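SusD-like carbohydrate binding protein BF1063 (Bacteroides fragilis NCTC 9343, PDB 3I4G) probably binds carbohydrate at the outer membrane as a SusD-family protein, consistent with a part in glycan capture. Local coordinates at residues Gln237-Pro242 against Thr246-Asn251. Numbering follows the deposited sequence. Where two conformers were deposited one is given.
Sequences QELFYP and TSNKEN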
loop_
_atom_site.group_PDB
_atom_site.type_symbol
_atom_site.label_atom_id
_atom_site.label_comp_id
_atom_site.label_asym_id
_atom_site.label_seq_id
_atom_site.Cartn_x
_atom_site.Cartn_y
_atom_site.Cartn_z
ATOM N N GLN A 237 2.812 -2.979 15.760
ATOM C CA GLN A 237 3.449 -1.671 15.502
ATOM C C GLN A 237 4.866 -1.787 14.973
ATOM O O GLN A 237 5.282 -1.033 14.081
ATOM C CB GLN A 237 3.456 -0.801 16.759
ATOM C CG GLN A 237 2.090 -0.371 17.230
ATOM C CD GLN A 237 2.187 0.544 18.402
ATOM O OE1 GLN A 237 2.358 0.079 19.545
ATOM N NE2 GLN A 237 2.008 1.839 18.171
ATOM N N GLU A 238 5.604 -2.748 15.517
ATOM C CA GLU A 238 7.013 -2.926 15.200
ATOM C C GLU A 238 7.269 -3.449 13.814
ATOM O O GLU A 238 8.397 -3.363 13.338
ATOM C CB GLU A 238 7.697 -3.827 16.277
ATOM C CG GLU A 238 7.928 -3.020 17.563
ATOM C CD GLU A 238 8.467 -3.830 18.720
ATOM O OE1 GLU A 238 8.681 -5.031 18.581
ATOM O OE2 GLU A 238 8.691 -3.215 19.800
ATOM N N LEU A 239 6.245 -3.934 13.134
ATOM C CA LEU A 239 6.369 -4.277 11.716
ATOM C C LEU A 239 6.720 -3.086 10.857
ATOM O O LEU A 239 7.273 -3.277 9.778
ATOM C CB LEU A 239 5.049 -4.839 11.194
ATOM C CG LEU A 239 4.592 -6.167 11.779
ATOM C CD1 LEU A 239 3.146 -6.432 11.352
ATOM C CD2 LEU A 239 5.546 -7.300 11.374
ATOM N N PHE A 240 6.427 -1.883 11.341
ATOM C CA PHE A 240 6.503 -0.677 10.522
ATOM C C PHE A 240 7.535 0.284 10.993
ATOM O O PHE A 240 7.527 1.452 10.572
ATOM C CB PHE A 240 5.109 -0.027 10.478
ATOM C CG PHE A 240 4.010 -1.031 10.185
ATOM C CD1 PHE A 240 3.787 -1.475 8.907
ATOM C CD2 PHE A 240 3.204 -1.511 11.186
ATOM C CE1 PHE A 240 2.830 -2.395 8.632
ATOM C CE2 PHE A 240 2.193 -2.437 10.914
ATOM C CZ PHE A 240 2.013 -2.887 9.626
ATOM N N TYR A 241 8.463 -0.174 11.837
ATOM C CA TYR A 241 9.490 0.684 12.434
ATOM C C TYR A 241 10.874 0.316 11.917
ATOM O O TYR A 241 11.139 -0.865 11.693
ATOM C CB TYR A 241 9.510 0.555 13.949
ATOM C CG TYR A 241 8.310 0.979 14.726
ATOM C CD1 TYR A 241 7.323 1.823 14.226
ATOM C CD2 TYR A 241 8.212 0.577 16.042
ATOM C CE1 TYR A 241 6.241 2.220 15.024
ATOM C CE2 TYR A 241 7.185 0.970 16.836
ATOM C CZ TYR A 241 6.209 1.803 16.321
ATOM O OH TYR A 241 5.174 2.199 17.163
ATOM N N PRO A 242 11.755 1.292 11.738
ATOM C CA PRO A 242 13.086 0.957 11.256
ATOM C C PRO A 242 13.906 0.042 12.191
ATOM O O PRO A 242 14.655 -0.816 11.693
ATOM C CB PRO A 242 13.757 2.336 11.081
ATOM C CG PRO A 242 12.931 3.316 11.694
ATOM C CD PRO A 242 11.548 2.741 11.812
ATOM N N THR A 246 12.964 -5.209 10.090
ATOM C CA THR A 246 13.689 -6.230 9.337
ATOM C C THR A 246 14.129 -7.395 10.214
ATOM O O THR A 246 14.769 -8.316 9.679
ATOM C CB THR A 246 14.949 -5.666 8.633
ATOM O OG1 THR A 246 15.918 -5.298 9.610
ATOM C CG2 THR A 246 14.618 -4.483 7.766
ATOM N N SER A 247 13.791 -7.389 11.495
ATOM C CA SER A 247 14.198 -8.464 12.401
ATOM C C SER A 247 12.975 -9.234 12.915
ATOM O O SER A 247 12.784 -9.465 14.125
ATOM C CB SER A 247 15.009 -7.882 13.546
ATOM O OG SER A 247 14.189 -7.025 14.313
ATOM N N ASN A 248 12.094 -9.534 11.974
ATOM C CA ASN A 248 10.967 -10.406 12.210
ATOM C C ASN A 248 10.821 -11.342 11.014
ATOM O O ASN A 248 11.489 -11.181 9.982
ATOM C CB ASN A 248 9.695 -9.580 12.463
ATOM C CG ASN A 248 9.271 -8.774 11.279
ATOM O OD1 ASN A 248 8.816 -9.324 10.296
ATOM N ND2 ASN A 248 9.445 -7.457 11.340
ATOM N N LYS A 249 9.933 -12.316 11.147
ATOM C CA LYS A 249 9.697 -13.323 10.095
ATOM C C LYS A 249 8.422 -13.043 9.313
ATOM O O LYS A 249 7.941 -13.900 8.563
ATOM C CB LYS A 249 9.658 -14.715 10.729
ATOM C CG LYS A 249 11.040 -15.106 11.275
ATOM C CD LYS A 249 11.086 -16.510 11.784
ATOM C CE LYS A 249 12.511 -16.897 12.086
ATOM N NZ LYS A 249 12.521 -18.325 12.492
ATOM N N GLU A 250 7.858 -11.838 9.489
ATOM C CA GLU A 250 6.597 -11.489 8.818
ATOM C C GLU A 250 6.795 -10.627 7.569
ATOM O O GLU A 250 6.110 -10.827 6.556
ATOM C CB GLU A 250 5.660 -10.766 9.779
ATOM C CG GLU A 250 4.384 -10.243 9.117
ATOM C CD GLU A 250 3.232 -10.026 10.049
ATOM O OE1 GLU A 250 3.354 -10.309 11.255
ATOM O OE2 GLU A 250 2.176 -9.585 9.526
ATOM N N ASN A 251 7.724 -9.685 7.625
ATOM C CA ASN A 251 7.951 -8.753 6.520
ATOM C C ASN A 251 8.805 -9.450 5.455
ATOM O O ASN A 251 10.005 -9.563 5.575
ATOM C CB ASN A 251 8.592 -7.456 7.011
ATOM C CG ASN A 251 7.640 -6.600 7.827
ATOM O OD1 ASN A 251 6.412 -6.757 7.741
ATOM N ND2 ASN A 251 8.201 -5.708 8.647
HETATM O O HOH W 1 9.537 -6.511 14.135
#
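Leu239, in the 3-10 segment 237-239, makes all the direct contacts with residues 246-251. Its carbonyl O receives Asn251 ND2 at 2.8 Å; the donor sits on a lone pair in the carbonyl plane, but the bond is bent (N-H...O 144°) and O lies 17° out of the Asn251 amide plane. A further bond from Asn251 ND2 to Gly245 O helps fix the rotation of this amide, whose buried OD1 finds no polar partner and lies against Leu239 CD2. Just before Leu239, Glu238 O takes a weak bond from a water that in turn accepts from Asn248 ND2 at 3.0 Å. Glu238 O also bonds to Thr244 OG1 and Asn248 ND2 to Thr244 O, in the connection between the segments. In the fold, both segments belong to the loop linking helix 214-227 to strand 251-252. Asn248 OD1 shapes its last part: the bond from Glu250 N at 2.8 Å makes an Asx turn, and with that from Asn251 N at 2.9 Å an Asx motif. With chi1 at 65°, the Asn248 amide is folded over its own backbone to reach both N-H groups, and Leu239 CD2 rests 3.9 Å from its ND2. The leucine side chain crosses that of Glu250 at about a right angle, CD2 lying 3.7 Å from OE1 and CD1 3.8 Å from OE2. Salt bridges from Glu250 to Arg420 and Arg386 hold the carboxylate beside these methyls and probably stabilise its negative charge. Leu239 CB then covers the centre of one face of the Phe240 ring, 3.7 Å above its plane.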